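Anaphase-promoting complex subunit CUT9 (Schizosaccharomyces pombe, PDB 2XPI) forms part of the anaphase-promoting complex, a cell cycle-regulated E3 ubiquitin ligase controlling progression through mitosis and G1, and binds hcn1 through its TPR repeats. Local coordinates at residues D340-P343 and L344-S348; A347-E351 and S352-N356; N363-V366 and D367-E371; I381-C385 and V386-S390. All blocks are in the same frame, centred on the assembly; numbering follows the deposited sequence.

Contact 1. Residues D340-P343 and L344-S348; sequences DVYP and LHLAS
Three backbone hydrogen bonds tie residues 340-343 to 344-348 at the start of helix 342-352: His345 N to Val341 O, Leu346 N to Tyr342 O and Ala347 N to Pro343 O (2.9 Å). The first lies in the carbonyl plane, with His345 N 3.1 Å from Val341 O. A water bridges the same turn, giving a hydrogen to Asp340 O and accepting one from Leu344 N at 2.8 Å. Further on, Ser348 OG bends back to Leu344 O (2.9 Å), which also accepts from Ser348 N, the two donors coming from opposite faces of the carbonyl.

This helix opens TPR 8, one of the repeats that bind hcn1. Pro343 and Ala347 lie against the backbone of the other protein chain, and Leu344 against a modified side chain of it, consistent with the buried acetyl-methionine of hcn1.

Apolar contact is carried by Tyr342, whose CB meets Leu346 CD2 at 3.5 Å as the two side chains pass at a slant. His345 runs alongside Tyr342, its CG turned to the far side from the backbone N (chi1 -171°), with His345 ND1 lying 4.2 Å from Tyr342 CD1. Val341 CG1 lies over one face of the Tyr342 ring, offset toward its rim.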
loop_
_atom_site.group_PDB
_atom_site.type_symbol
_atom_site.label_atom_id
_atom_site.label_comp_id
_atom_site.label_asym_id
_atom_site.label_seq_id
_atom_site.Cartn_x
_atom_site.Cartn_y
_atom_site.Cartn_z
ATOM N N ASP A 340 10.262 -18.695 -4.750
ATOM C CA ASP A 340 9.855 -19.805 -5.601
ATOM C C ASP A 340 10.717 -21.028 -5.362
ATOM O O ASP A 340 10.371 -22.132 -5.756
ATOM C CB ASP A 340 9.992 -19.423 -7.068
ATOM C CG ASP A 340 9.086 -18.270 -7.467
ATOM O OD1 ASP A 340 9.495 -17.536 -8.396
ATOM O OD2 ASP A 340 7.982 -18.107 -6.875
ATOM N N VAL A 341 11.866 -20.830 -4.740
ATOM C CA VAL A 341 12.792 -21.923 -4.576
ATOM C C VAL A 341 12.342 -22.841 -3.446
ATOM O O VAL A 341 12.764 -23.998 -3.372
ATOM C CB VAL A 341 14.212 -21.419 -4.295
ATOM C CG1 VAL A 341 14.355 -21.055 -2.838
ATOM C CG2 VAL A 341 15.196 -22.491 -4.640
ATOM N N TYR A 342 11.470 -22.343 -2.580
ATOM C CA TYR A 342 11.163 -23.075 -1.350
ATOM C C TYR A 342 10.459 -24.446 -1.457
ATOM O O TYR A 342 10.864 -25.392 -0.794
ATOM C CB TYR A 342 10.516 -22.169 -0.297
ATOM C CG TYR A 342 11.540 -21.347 0.436
ATOM C CD1 TYR A 342 12.412 -21.947 1.307
ATOM C CD2 TYR A 342 11.656 -19.979 0.233
ATOM C CE1 TYR A 342 13.365 -21.220 1.975
ATOM C CE2 TYR A 342 12.611 -19.240 0.893
ATOM C CZ TYR A 342 13.457 -19.869 1.767
ATOM O OH TYR A 342 14.423 -19.172 2.455
ATOM N N PRO A 343 9.411 -24.571 -2.279
ATOM C CA PRO A 343 8.805 -25.911 -2.343
ATOM C C PRO A 343 9.796 -27.051 -2.652
ATOM O O PRO A 343 9.769 -28.102 -1.979
ATOM C CB PRO A 343 7.788 -25.768 -3.462
ATOM C CG PRO A 343 7.358 -24.301 -3.359
ATOM C CD PRO A 343 8.603 -23.550 -2.977
ATOM N N LEU A 344 10.656 -26.841 -3.646
ATOM C CA LEU A 344 11.666 -27.820 -4.024
ATOM C C LEU A 344 12.668 -28.030 -2.891
ATOM O O LEU A 344 13.102 -29.155 -2.593
ATOM C CB LEU A 344 12.421 -27.334 -5.262
ATOM C CG LEU A 344 12.256 -28.054 -6.598
ATOM C CD1 LEU A 344 11.644 -29.460 -6.422
ATOM C CD2 LEU A 344 11.423 -27.214 -7.548
ATOM N N HIS A 345 13.056 -26.924 -2.281
ATOM C CA HIS A 345 14.026 -26.947 -1.217
ATOM C C HIS A 345 13.451 -27.656 0.025
ATOM O O HIS A 345 14.059 -28.579 0.581
ATOM C CB HIS A 345 14.404 -25.510 -0.892
ATOM C CG HIS A 345 15.555 -25.400 0.041
ATOM N ND1 HIS A 345 15.453 -24.815 1.280
ATOM C CD2 HIS A 345 16.829 -25.838 -0.067
ATOM C CE1 HIS A 345 16.625 -24.880 1.891
ATOM N NE2 HIS A 345 17.476 -25.496 1.094
ATOM N N LEU A 346 12.278 -27.202 0.454
ATOM C CA LEU A 346 11.572 -27.804 1.570
ATOM C C LEU A 346 11.362 -29.309 1.370
ATOM O O LEU A 346 11.693 -30.126 2.251
ATOM C CB LEU A 346 10.218 -27.128 1.753
ATOM C CG LEU A 346 10.133 -25.954 2.724
ATOM C CD1 LEU A 346 11.439 -25.699 3.416
ATOM C CD2 LEU A 346 9.658 -24.709 2.007
ATOM N N ALA A 347 10.797 -29.675 0.220
ATOM C CA ALA A 347 10.450 -31.065 -0.024
ATOM C C ALA A 347 11.704 -31.948 -0.033
ATOM O O ALA A 347 11.676 -33.080 0.446
ATOM C CB ALA A 347 9.673 -31.196 -1.306
ATOM N N SER A 348 12.809 -31.426 -0.555
ATOM C CA SER A 348 14.065 -32.171 -0.548
ATOM C C SER A 348 14.666 -32.305 0.842
ATOM O O SER A 348 15.266 -33.330 1.156
ATOM C CB SER A 348 15.084 -31.546 -1.499
ATOM O OG SER A 348 14.638 -31.661 -2.837
HETATM O O HOH W 1 10.354 -24.990 -5.715
#

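Contact 2. Residues A347-E351 and S352-N356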
loop_
_atom_site.group_PDB
_atom_site.type_symbol
_atom_site.label_atom_id
_atom_site.label_comp_id
_atom_site.label_asym_id
_atom_site.label_seq_id
_atom_site.Cartn_x
_atom_site.Cartn_y
_atom_site.Cartn_z
ATOM N N ALA A 347 10.797 -29.675 0.220
ATOM C CA ALA A 347 10.450 -31.065 -0.024
ATOM C C ALA A 347 11.704 -31.948 -0.033
ATOM O O ALA A 347 11.676 -33.080 0.446
ATOM C CB ALA A 347 9.673 -31.196 -1.306
ATOM N N SER A 348 12.809 -31.426 -0.555
ATOM C CA SER A 348 14.065 -32.171 -0.548
ATOM C C SER A 348 14.666 -32.305 0.842
ATOM O O SER A 348 15.266 -33.330 1.156
ATOM C CB SER A 348 15.084 -31.546 -1.499
ATOM O OG SER A 348 14.638 -31.661 -2.837
ATOM N N LEU A 349 14.512 -31.278 1.677
ATOM C CA LEU A 349 14.958 -31.374 3.070
ATOM C C LEU A 349 14.111 -32.395 3.862
ATOM O O LEU A 349 14.647 -33.137 4.683
ATOM C CB LEU A 349 14.974 -30.002 3.772
ATOM C CG LEU A 349 16.025 -28.949 3.371
ATOM C CD1 LEU A 349 15.702 -27.568 3.985
ATOM C CD2 LEU A 349 17.464 -29.379 3.698
ATOM N N HIS A 350 12.809 -32.445 3.617
ATOM C CA HIS A 350 11.968 -33.422 4.298
ATOM C C HIS A 350 12.379 -34.860 3.947
ATOM O O HIS A 350 12.412 -35.744 4.810
ATOM C CB HIS A 350 10.505 -33.199 3.946
ATOM C CG HIS A 350 9.601 -34.293 4.405
ATOM N ND1 HIS A 350 9.197 -35.319 3.576
ATOM C CD2 HIS A 350 9.018 -34.525 5.604
ATOM C CE1 HIS A 350 8.403 -36.134 4.244
ATOM N NE2 HIS A 350 8.278 -35.676 5.477
ATOM N N GLU A 351 12.694 -35.077 2.674
ATOM C CA GLU A 351 13.150 -36.365 2.187
ATOM C C GLU A 351 14.423 -36.832 2.895
ATOM O O GLU A 351 14.620 -38.020 3.120
ATOM C CB GLU A 351 13.387 -36.281 0.681
ATOM C CG GLU A 351 14.504 -37.174 0.176
ATOM C CD GLU A 351 14.030 -38.576 -0.118
ATOM O OE1 GLU A 351 14.864 -39.507 -0.100
ATOM O OE2 GLU A 351 12.815 -38.748 -0.365
ATOM N N SER A 352 15.291 -35.894 3.250
ATOM C CA SER A 352 16.547 -36.250 3.897
ATOM C C SER A 352 16.419 -36.187 5.418
ATOM O O SER A 352 17.319 -36.601 6.141
ATOM C CB SER A 352 17.669 -35.340 3.408
ATOM O OG SER A 352 17.700 -35.316 1.989
ATOM N N GLY A 353 15.294 -35.672 5.900
ATOM C CA GLY A 353 15.011 -35.677 7.321
ATOM C C GLY A 353 15.718 -34.604 8.125
ATOM O O GLY A 353 16.037 -34.819 9.293
ATOM N N GLU A 354 15.931 -33.442 7.511
ATOM C CA GLU A 354 16.686 -32.353 8.119
ATOM C C GLU A 354 15.840 -31.427 9.001
ATOM O O GLU A 354 15.567 -30.293 8.612
ATOM C CB GLU A 354 17.323 -31.516 7.019
ATOM C CG GLU A 354 17.992 -32.324 5.932
ATOM C CD GLU A 354 19.503 -32.360 6.079
ATOM O OE1 GLU A 354 20.006 -31.989 7.166
ATOM O OE2 GLU A 354 20.189 -32.751 5.106
ATOM N N LYS A 355 15.453 -31.891 10.188
ATOM C CA LYS A 355 14.633 -31.082 11.094
ATOM C C LYS A 355 15.251 -29.717 11.330
ATOM O O LYS A 355 14.596 -28.691 11.160
ATOM C CB LYS A 355 14.446 -31.765 12.456
ATOM C CG LYS A 355 14.667 -33.266 12.475
ATOM C CD LYS A 355 14.441 -33.840 13.878
ATOM C CE LYS A 355 15.121 -33.013 14.981
ATOM N NZ LYS A 355 14.364 -31.769 15.344
ATOM N N ASN A 356 16.511 -29.720 11.750
ATOM C CA ASN A 356 17.233 -28.497 12.055
ATOM C C ASN A 356 17.102 -27.463 10.936
ATOM O O ASN A 356 16.728 -26.314 11.176
ATOM C CB ASN A 356 18.703 -28.823 12.330
ATOM C CG ASN A 356 19.524 -27.590 12.684
ATOM O OD1 ASN A 356 20.643 -27.399 12.181
ATOM N ND2 ASN A 356 18.972 -26.743 13.552
#
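A Schellman motif ends helix 342-352 of TPR 8, tying Glu354 back to Leu349 and Gly353 back to His350. The straight bond of the motif runs from Glu354 N to Leu349 O, 3.1 Å long with an N-H...O angle of 176°; its companion, Gly353 N to His350 O, is weak. Leu349 O is further approached by weak bonds from Ser352 N and Gly353 N, so that one carbonyl gathers the donors of the unwinding turn. Gly353, with phi 79°, is the C-prime residue that reverses the chain. Glu354 follows as the centre of an inverse gamma turn and stands at the N-cap position of helix 355-368, so a very short link joins the two helices of the repeat.

The last turn has a side-chain bond as well. Ser352 OG sits beside its own backbone N (chi1 -51°), which brings it back over the turn to give its hydrogen to Ser348 O at 3.2 Å. Ser352 N makes a weak bond to that same oxygen. Replacing Ser352 by an alanine would probably leave Ser348 O without its hydroxyl donor, with only the weak bond from the amide of the replaced residue remaining to it from this turn. The carboxylate of Glu351 is engaged elsewhere, OE1 accepting from Asn511 N.

Across the turn, the Glu354 side chain, bent at its second torsion, meets Leu349 at about a right angle, with Glu354 CG lying 3.7 Å from Leu349 CD2.

Contact 3. Residues N363-V366 and D367-E371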
loop_
_atom_site.group_PDB
_atom_site.type_symbol
_atom_site.label_atom_id
_atom_site.label_comp_id
_atom_site.label_asym_id
_atom_site.label_seq_id
_atom_site.Cartn_x
_atom_site.Cartn_y
_atom_site.Cartn_z
ATOM N N ASN A 363 11.215 -20.602 10.678
ATOM C CA ASN A 363 11.181 -19.552 11.683
ATOM C C ASN A 363 11.475 -18.162 11.153
ATOM O O ASN A 363 10.800 -17.208 11.535
ATOM C CB ASN A 363 12.041 -19.900 12.900
ATOM C CG ASN A 363 11.324 -20.848 13.851
ATOM O OD1 ASN A 363 11.942 -21.713 14.474
ATOM N ND2 ASN A 363 9.999 -20.704 13.945
ATOM N N ASP A 364 12.447 -18.020 10.260
ATOM C CA ASP A 364 12.653 -16.684 9.708
ATOM C C ASP A 364 11.710 -16.370 8.565
ATOM O O ASP A 364 11.541 -15.204 8.214
ATOM C CB ASP A 364 14.118 -16.363 9.367
ATOM C CG ASP A 364 14.618 -17.098 8.156
ATOM O OD1 ASP A 364 14.917 -16.445 7.124
ATOM O OD2 ASP A 364 14.741 -18.335 8.258
ATOM N N LEU A 365 11.076 -17.398 8.010
ATOM C CA LEU A 365 10.013 -17.174 7.043
ATOM C C LEU A 365 8.786 -16.586 7.744
ATOM O O LEU A 365 8.207 -15.607 7.268
ATOM C CB LEU A 365 9.663 -18.450 6.294
ATOM C CG LEU A 365 10.542 -18.881 5.117
ATOM C CD1 LEU A 365 9.971 -20.142 4.459
ATOM C CD2 LEU A 365 10.640 -17.783 4.103
ATOM N N VAL A 366 8.391 -17.139 8.889
ATOM C CA VAL A 366 7.235 -16.544 9.560
ATOM C C VAL A 366 7.601 -15.189 10.136
ATOM O O VAL A 366 6.740 -14.332 10.313
ATOM C CB VAL A 366 6.586 -17.429 10.646
ATOM C CG1 VAL A 366 6.838 -18.889 10.364
ATOM C CG2 VAL A 366 7.070 -17.027 12.010
ATOM N N ASP A 367 8.882 -14.982 10.404
ATOM C CA ASP A 367 9.316 -13.672 10.864
ATOM C C ASP A 367 9.190 -12.611 9.776
ATOM O O ASP A 367 8.726 -11.511 10.043
ATOM C CB ASP A 367 10.745 -13.696 11.401
ATOM C CG ASP A 367 11.145 -12.367 12.024
ATOM O OD1 ASP A 367 12.334 -11.983 11.924
ATOM O OD2 ASP A 367 10.258 -11.693 12.608
ATOM N N ARG A 368 9.592 -12.942 8.553
ATOM C CA ARG A 368 9.665 -11.936 7.489
ATOM C C ARG A 368 8.553 -12.038 6.442
ATOM O O ARG A 368 8.273 -11.069 5.744
ATOM C CB ARG A 368 11.037 -11.961 6.811
ATOM C CG ARG A 368 11.271 -13.176 5.947
ATOM C CD ARG A 368 12.728 -13.297 5.537
ATOM N NE ARG A 368 13.607 -12.782 6.580
ATOM C CZ ARG A 368 14.650 -11.987 6.345
ATOM N NH1 ARG A 368 14.947 -11.630 5.095
ATOM N NH2 ARG A 368 15.401 -11.546 7.352
ATOM N N HIS A 369 7.919 -13.203 6.329
ATOM C CA HIS A 369 6.828 -13.378 5.372
ATOM C C HIS A 369 5.616 -14.084 5.982
ATOM O O HIS A 369 5.202 -15.132 5.507
ATOM C CB HIS A 369 7.291 -14.172 4.156
ATOM C CG HIS A 369 8.422 -13.542 3.407
ATOM N ND1 HIS A 369 8.291 -12.353 2.719
ATOM C CD2 HIS A 369 9.698 -13.954 3.208
ATOM C CE1 HIS A 369 9.441 -12.056 2.140
ATOM N NE2 HIS A 369 10.311 -13.011 2.420
ATOM N N PRO A 370 5.024 -13.498 7.022
ATOM C CA PRO A 370 3.881 -14.176 7.637
ATOM C C PRO A 370 2.676 -14.172 6.700
ATOM O O PRO A 370 1.710 -14.897 6.898
ATOM C CB PRO A 370 3.579 -13.308 8.868
ATOM C CG PRO A 370 4.729 -12.317 8.974
ATOM C CD PRO A 370 5.267 -12.168 7.604
ATOM N N GLU A 371 2.725 -13.348 5.674
ATOM C CA GLU A 371 1.558 -13.168 4.825
ATOM C C GLU A 371 1.639 -14.014 3.558
ATOM O O GLU A 371 0.753 -13.943 2.708
ATOM C CB GLU A 371 1.367 -11.679 4.480
ATOM C CG GLU A 371 2.294 -11.139 3.377
ATOM C CD GLU A 371 3.777 -11.079 3.780
ATOM O OE1 GLU A 371 4.076 -11.094 4.998
ATOM O OE2 GLU A 371 4.644 -11.010 2.868
#
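Asp364 and Arg368, one turn apart near the end of helix 355-368, both set CG between their own backbone N and carbonyl carbon (chi1 72° and 71°), a shared setting that points the two side chains the same way, side by side on the helix surface. Arg368 then bends at its third torsion, and its NE comes within 3.9 Å of Asp364 OD1. This is a long salt bridge: the oxygen lies well out of the guanidinium plane, and carboxylate and guanidinium are turned 64° apart, with no N-H aimed at the acid. Near that plane, at the edge of the guanidinium, lies Asp364 O, 3.6 Å from Arg368 NE. Arg368 N is hydrogen-bonded to the same carbonyl oxygen, from above the carbonyl plane.

The backbone closes TPR 8 here. Asp367 N bonds to Asn363 O at 3.1 Å, and His369 N, on the first residue to leave helical geometry, bonds to Leu365 O. The His369 side chain slants across that of Leu365, whose CD2 approaches the imidazole edge, 4.0 Å from His369 CD2. One residue later, Pro370 has no N-H to offer Val366 O and covers it with ring carbons instead. Hydrogen bonds of His369 O with Thr375 OG1 and of Pro370 O with Trp376 NE1 hold the exit to helix 373-385.

On this exposed surface the Asp364-Arg368 pair is therefore probably a loose attraction of charges, steering the arginine without fixing its guanidinium; the helix end probably owes more to the backbone bonds and to Pro370, which lacks an N-H.

Contact 4. Residues I381-C385 and V386-S390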
loop_
_atom_site.group_PDB
_atom_site.type_symbol
_atom_site.label_atom_id
_atom_site.label_comp_id
_atom_site.label_asym_id
_atom_site.label_seq_id
_atom_site.Cartn_x
_atom_site.Cartn_y
_atom_site.Cartn_z
ATOM N N ILE A 381 5.816 -28.599 6.803
ATOM C CA ILE A 381 6.778 -29.624 6.427
ATOM C C ILE A 381 7.657 -29.961 7.613
ATOM O O ILE A 381 8.021 -31.116 7.813
ATOM C CB ILE A 381 7.638 -29.197 5.223
ATOM C CG1 ILE A 381 6.781 -29.211 3.954
ATOM C CG2 ILE A 381 8.857 -30.131 5.057
ATOM C CD1 ILE A 381 7.459 -28.617 2.757
ATOM N N TYR A 382 7.965 -28.945 8.417
ATOM C CA TYR A 382 8.745 -29.151 9.632
ATOM C C TYR A 382 8.036 -30.049 10.619
ATOM O O TYR A 382 8.626 -30.996 11.118
ATOM C CB TYR A 382 9.066 -27.846 10.344
ATOM C CG TYR A 382 9.546 -28.131 11.736
ATOM C CD1 TYR A 382 10.732 -28.818 11.945
ATOM C CD2 TYR A 382 8.801 -27.757 12.844
ATOM C CE1 TYR A 382 11.181 -29.107 13.211
ATOM C CE2 TYR A 382 9.238 -28.047 14.133
ATOM C CZ TYR A 382 10.432 -28.724 14.303
ATOM O OH TYR A 382 10.887 -29.015 15.568
ATOM N N TYR A 383 6.783 -29.735 10.931
ATOM C CA TYR A 383 6.017 -30.590 11.826
ATOM C C TYR A 383 5.918 -31.998 11.249
ATOM O O TYR A 383 5.624 -32.952 11.963
ATOM C CB TYR A 383 4.650 -29.986 12.148
ATOM C CG TYR A 383 4.782 -28.835 13.108
ATOM C CD1 TYR A 383 5.389 -29.018 14.345
ATOM C CD2 TYR A 383 4.330 -27.561 12.779
ATOM C CE1 TYR A 383 5.541 -27.969 15.236
ATOM C CE2 TYR A 383 4.470 -26.499 13.667
ATOM C CZ TYR A 383 5.081 -26.711 14.897
ATOM O OH TYR A 383 5.229 -25.678 15.798
ATOM N N LEU A 384 6.233 -32.120 9.962
ATOM C CA LEU A 384 6.245 -33.409 9.288
ATOM C C LEU A 384 7.563 -34.261 9.343
ATOM O O LEU A 384 7.424 -35.479 9.350
ATOM C CB LEU A 384 5.704 -33.258 7.856
ATOM C CG LEU A 384 4.780 -34.355 7.309
ATOM C CD1 LEU A 384 3.506 -34.406 8.119
ATOM C CD2 LEU A 384 4.456 -34.165 5.824
ATOM N N CYS A 385 8.798 -33.702 9.378
ATOM C CA CYS A 385 9.962 -34.579 9.748
ATOM C C CYS A 385 9.980 -34.852 11.248
ATOM O O CYS A 385 10.895 -35.519 11.759
ATOM C CB CYS A 385 11.416 -34.142 9.342
ATOM S SG CYS A 385 12.646 -35.071 10.519
ATOM N N VAL A 386 8.985 -34.323 11.949
ATOM C CA VAL A 386 8.981 -34.361 13.406
ATOM C C VAL A 386 7.764 -35.159 13.884
ATOM O O VAL A 386 7.570 -35.422 15.086
ATOM C CB VAL A 386 9.058 -32.923 13.974
ATOM C CG1 VAL A 386 8.096 -32.700 15.118
ATOM C CG2 VAL A 386 10.476 -32.605 14.372
ATOM N N ASN A 387 6.952 -35.555 12.908
ATOM C CA ASN A 387 5.815 -36.415 13.155
ATOM C C ASN A 387 4.740 -35.834 14.052
ATOM O O ASN A 387 4.049 -36.570 14.753
ATOM C CB ASN A 387 6.292 -37.731 13.734
ATOM C CG ASN A 387 5.989 -38.881 12.836
ATOM O OD1 ASN A 387 4.878 -39.422 12.857
ATOM N ND2 ASN A 387 6.965 -39.252 12.005
ATOM N N LYS A 388 4.600 -34.519 14.042
ATOM C CA LYS A 388 3.512 -33.872 14.754
ATOM C C LYS A 388 2.447 -33.600 13.720
ATOM O O LYS A 388 2.399 -32.538 13.127
ATOM C CB LYS A 388 3.991 -32.578 15.413
ATOM C CG LYS A 388 4.685 -32.789 16.744
ATOM C CD LYS A 388 5.233 -31.484 17.295
ATOM C CE LYS A 388 5.499 -31.551 18.808
ATOM N NZ LYS A 388 4.241 -31.574 19.623
ATOM N N ILE A 389 1.606 -34.593 13.488
ATOM C CA ILE A 389 0.724 -34.602 12.329
ATOM C C ILE A 389 -0.450 -33.606 12.432
ATOM O O ILE A 389 -0.842 -33.000 11.430
ATOM C CB ILE A 389 0.235 -36.041 12.051
ATOM C CG1 ILE A 389 1.442 -36.971 11.945
ATOM C CG2 ILE A 389 -0.622 -36.101 10.792
ATOM C CD1 ILE A 389 2.424 -36.553 10.864
ATOM N N SER A 390 -0.990 -33.430 13.635
ATOM C CA SER A 390 -2.059 -32.471 13.860
ATOM C C SER A 390 -1.630 -31.051 13.471
ATOM O O SER A 390 -2.333 -30.359 12.734
ATOM C CB SER A 390 -2.497 -32.481 15.327
ATOM O OG SER A 390 -2.390 -33.778 15.888
#
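Tyr383 and Lys388 meet where helix 373-385 of TPR 9 ends and the chain turns toward helix 389-402. From the backbone outward, Tyr383 CB lies 3.5 Å from Lys388 O; beside its own backbone N (chi1 -74°), the ring then heads for the lysine's aliphatic part. CD1 touches Lys388 CD at 3.8 Å and also nears Lys388 CB. Farther out on the same side of the ring, CE1 meets CD again, the last atom before the hydroxyl end to touch the lysine. Tyr382 CD2 lies over one face of this ring, offset toward its rim. Glu391 and Ala392 of helix 389-402 also touch the Tyr383 side chain.

The same two residues share a hydrogen bond of the turn: Lys388 N reaches five residues back to Tyr383 O, 2.8 Å away and nearly in line with the carbonyl. Between them Asn387 takes positive phi (63°), turning the chain before Lys388 stands at the N-cap position of the next helix.

Two apolar pairs join in. Val386 CG2 rests 3.8 Å from Tyr382 CE1 and equally near its OH, on a ring that also stacks edge-to-face with Tyr359. Leu384 CD1 meets Ile389 CD1 at 3.6 Å, joining the end of helix 373-385 to the start of helix 389-402.

These apolar contacts probably support a turn set by the Lys388 N bond and the positive phi of Asn387; the lysine lends its methylenes to the tyrosine while its charged end leads away.

Overall arrangement
The contacts follow one another along the chain. Contacts 1 and 2 mark the start and end of helix 342-352, centres about 10 Å apart, sharing Ala347 and Ser348. Contact 3 closes helix 355-368, completing TPR 8, its centre about 19 Å from that of contact 2. Contact 4 lies in TPR 9, at the end of helix 373-385. Packing between neighbouring helices joins them: Tyr342 of contact 1 meets Leu365 of contact 3, Leu346 meets Ile381 of contact 4, and Lys355 and His350 of contact 2 meet Cys385 and Ile381. These touches pack the two helices of TPR 8 against each other and against the first helix of TPR 9, while helix 342-352 presents Pro343, Leu344, Ala347 and His350 to the other protein chain.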